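Local coordinates for protein CG4930 (Drosophila melanogaster, PDB 3ISM) that inhibits endonuclease G by forming a complex with the nuclease, at residues R72-E77 / S83-A88. The protein carries 1 engineered substitution. Sequence-based numbering, arbitrary orientation.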
loop_
_atom_site.group_PDB
_atom_site.type_symbol
_atom_site.label_atom_id
_atom_site.label_comp_id
_atom_site.label_asym_id
_atom_site.label_seq_id
_atom_site.Cartn_x
_atom_site.Cartn_y
_atom_site.Cartn_z
ATOM N N ARG C 72 -42.727 13.272 22.718
ATOM C CA ARG C 72 -44.162 13.293 22.473
ATOM C C ARG C 72 -44.804 11.902 22.408
ATOM O O ARG C 72 -45.866 11.689 22.981
ATOM C CB ARG C 72 -44.479 14.127 21.228
ATOM C CG ARG C 72 -44.182 15.606 21.458
ATOM C CD ARG C 72 -44.749 16.519 20.383
ATOM N NE ARG C 72 -44.070 16.372 19.101
ATOM C CZ ARG C 72 -44.699 16.101 17.960
ATOM N NH1 ARG C 72 -46.021 15.954 17.955
ATOM N NH2 ARG C 72 -44.013 15.995 16.825
ATOM N N LEU C 73 -44.141 10.947 21.755
ATOM C CA LEU C 73 -44.701 9.596 21.641
ATOM C C LEU C 73 -44.871 8.948 23.010
ATOM O O LEU C 73 -45.817 8.207 23.235
ATOM C CB LEU C 73 -43.841 8.708 20.738
ATOM C CG LEU C 73 -43.942 9.045 19.245
ATOM C CD1 LEU C 73 -42.754 8.482 18.505
ATOM C CD2 LEU C 73 -45.251 8.556 18.634
ATOM N N LEU C 74 -43.954 9.268 23.919
ATOM C CA LEU C 74 -43.947 8.699 25.259
ATOM C C LEU C 74 -44.882 9.403 26.241
ATOM O O LEU C 74 -45.490 8.740 27.072
ATOM C CB LEU C 74 -42.522 8.689 25.820
ATOM C CG LEU C 74 -41.554 7.685 25.193
ATOM C CD1 LEU C 74 -40.108 7.938 25.643
ATOM C CD2 LEU C 74 -41.976 6.259 25.509
ATOM N N PHE C 75 -45.019 10.729 26.129
ATOM C CA PHE C 75 -45.680 11.512 27.178
ATOM C C PHE C 75 -46.934 12.304 26.787
ATOM O O PHE C 75 -47.671 12.737 27.670
ATOM C CB PHE C 75 -44.671 12.461 27.862
ATOM C CG PHE C 75 -43.407 11.774 28.327
ATOM C CD1 PHE C 75 -43.460 10.746 29.260
ATOM C CD2 PHE C 75 -42.169 12.158 27.832
ATOM C CE1 PHE C 75 -42.300 10.111 29.686
ATOM C CE2 PHE C 75 -41.003 11.518 28.245
ATOM C CZ PHE C 75 -41.072 10.501 29.173
ATOM N N ASP C 76 -47.164 12.505 25.487
ATOM C CA ASP C 76 -48.304 13.301 24.993
ATOM C C ASP C 76 -49.689 12.854 25.434
ATOM O O ASP C 76 -50.605 13.674 25.461
ATOM C CB ASP C 76 -48.307 13.394 23.461
ATOM C CG ASP C 76 -47.779 14.731 22.949
ATOM O OD1 ASP C 76 -47.310 15.544 23.779
ATOM O OD2 ASP C 76 -47.841 14.972 21.713
ATOM N N GLU C 77 -49.856 11.569 25.752
ATOM C CA GLU C 77 -51.180 11.015 26.114
ATOM C C GLU C 77 -52.204 10.973 24.965
ATOM O O GLU C 77 -53.382 10.733 25.189
ATOM C CB GLU C 77 -51.782 11.707 27.353
ATOM C CG GLU C 77 -50.831 11.752 28.560
ATOM C CD GLU C 77 -51.524 12.025 29.893
ATOM O OE1 GLU C 77 -52.555 12.730 29.928
ATOM O OE2 GLU C 77 -51.003 11.537 30.917
ATOM N N SER C 83 -49.069 1.272 20.839
ATOM C CA SER C 83 -48.537 1.764 19.565
ATOM C C SER C 83 -47.412 2.784 19.695
ATOM O O SER C 83 -46.368 2.649 19.047
ATOM C CB SER C 83 -49.649 2.411 18.748
ATOM O OG SER C 83 -50.579 1.454 18.323
ATOM N N ASN C 84 -47.645 3.822 20.499
ATOM C CA ASN C 84 -46.736 4.977 20.553
ATOM C C ASN C 84 -45.413 4.689 21.261
ATOM O O ASN C 84 -44.370 5.219 20.869
ATOM C CB ASN C 84 -47.448 6.216 21.134
ATOM C CG ASN C 84 -48.508 6.776 20.182
ATOM O OD1 ASN C 84 -48.518 6.460 18.986
ATOM N ND2 ASN C 84 -49.404 7.605 20.708
ATOM N N THR C 85 -45.457 3.834 22.283
ATOM C CA THR C 85 -44.251 3.413 22.995
ATOM C C THR C 85 -43.344 2.618 22.070
ATOM O O THR C 85 -42.131 2.805 22.074
ATOM C CB THR C 85 -44.598 2.605 24.272
ATOM O OG1 THR C 85 -45.361 3.433 25.151
ATOM C CG2 THR C 85 -43.361 2.163 25.010
ATOM N N GLU C 86 -43.936 1.752 21.252
ATOM C CA GLU C 86 -43.178 0.997 20.257
ATOM C C GLU C 86 -42.495 1.912 19.237
ATOM O O GLU C 86 -41.319 1.733 18.911
ATOM C CB GLU C 86 -44.070 -0.045 19.556
ATOM C CG GLU C 86 -43.338 -0.906 18.531
ATOM C CD GLU C 86 -42.079 -1.573 19.082
ATOM O OE1 GLU C 86 -41.925 -1.667 20.321
ATOM O OE2 GLU C 86 -41.250 -2.045 18.266
ATOM N N LYS C 87 -43.229 2.901 18.747
ATOM C CA LYS C 87 -42.659 3.900 17.839
ATOM C C LYS C 87 -41.462 4.640 18.472
ATOM O O LYS C 87 -40.422 4.823 17.834
ATOM C CB LYS C 87 -43.745 4.896 17.399
ATOM C CG LYS C 87 -44.677 4.343 16.342
ATOM C CD LYS C 87 -45.794 5.316 16.010
ATOM C CE LYS C 87 -46.670 4.777 14.887
ATOM N NZ LYS C 87 -47.886 5.605 14.720
ATOM N N ALA C 88 -41.607 5.037 19.731
ATOM C CA ALA C 88 -40.543 5.733 20.449
ATOM C C ALA C 88 -39.305 4.869 20.635
ATOM O O ALA C 88 -38.186 5.328 20.436
ATOM C CB ALA C 88 -41.042 6.226 21.781
HETATM O O HOH W 1 -48.227 9.474 22.416
#
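L73 faces N84, K87 and A88 across two consecutive helices and carries most of the first segment's share of this contact. Its CG lies anti to the carbonyl carbon (chi1 -73°), which sends the two methyls out toward the second helix. They divide the work there. L73 CD1 reaches the backbone, 3.8 Å from A88 N, and also packs on the CB of K87. L73 CD2 lies beside the amide of N84, with N84 OD1 3.9 Å away, and the two side chains cross at about a right angle. Behind the methyls, L73 CB meets A88 CB at 3.9 Å.

The backbone of L73 approaches closely as well: L73 O is 3.3 Å from N84 CB. L73 CA and N84 CA are 5.2 Å apart. No direct hydrogen bond joins the segments. A water bridges them instead. It can donate to L73 O, 2.8 Å from the water oxygen, and accepts a weak bond from N84 ND2. The water thus links this carbonyl to the second helix.

L74 adds a second apolar patch. L74 CG rests 3.7 Å from A88 CB, with CD2 almost as near. A88 CB thus meets both leucines. At E77 phi is positive (68°), and the chain turns into the connection.

The contact forms the corner of a helix-loop-helix in the Ku C terminal domain like region. Here the C-terminal part of helix 52-75 packs on the start of helix 81-102, its successor in an all-helical bundle. L29 touches L73, and its carbonyl accepts a hydrogen bond from K87 NZ. L74 also packs on L114 of helix 104-120 and, like T85, on F126 of helix 124-132.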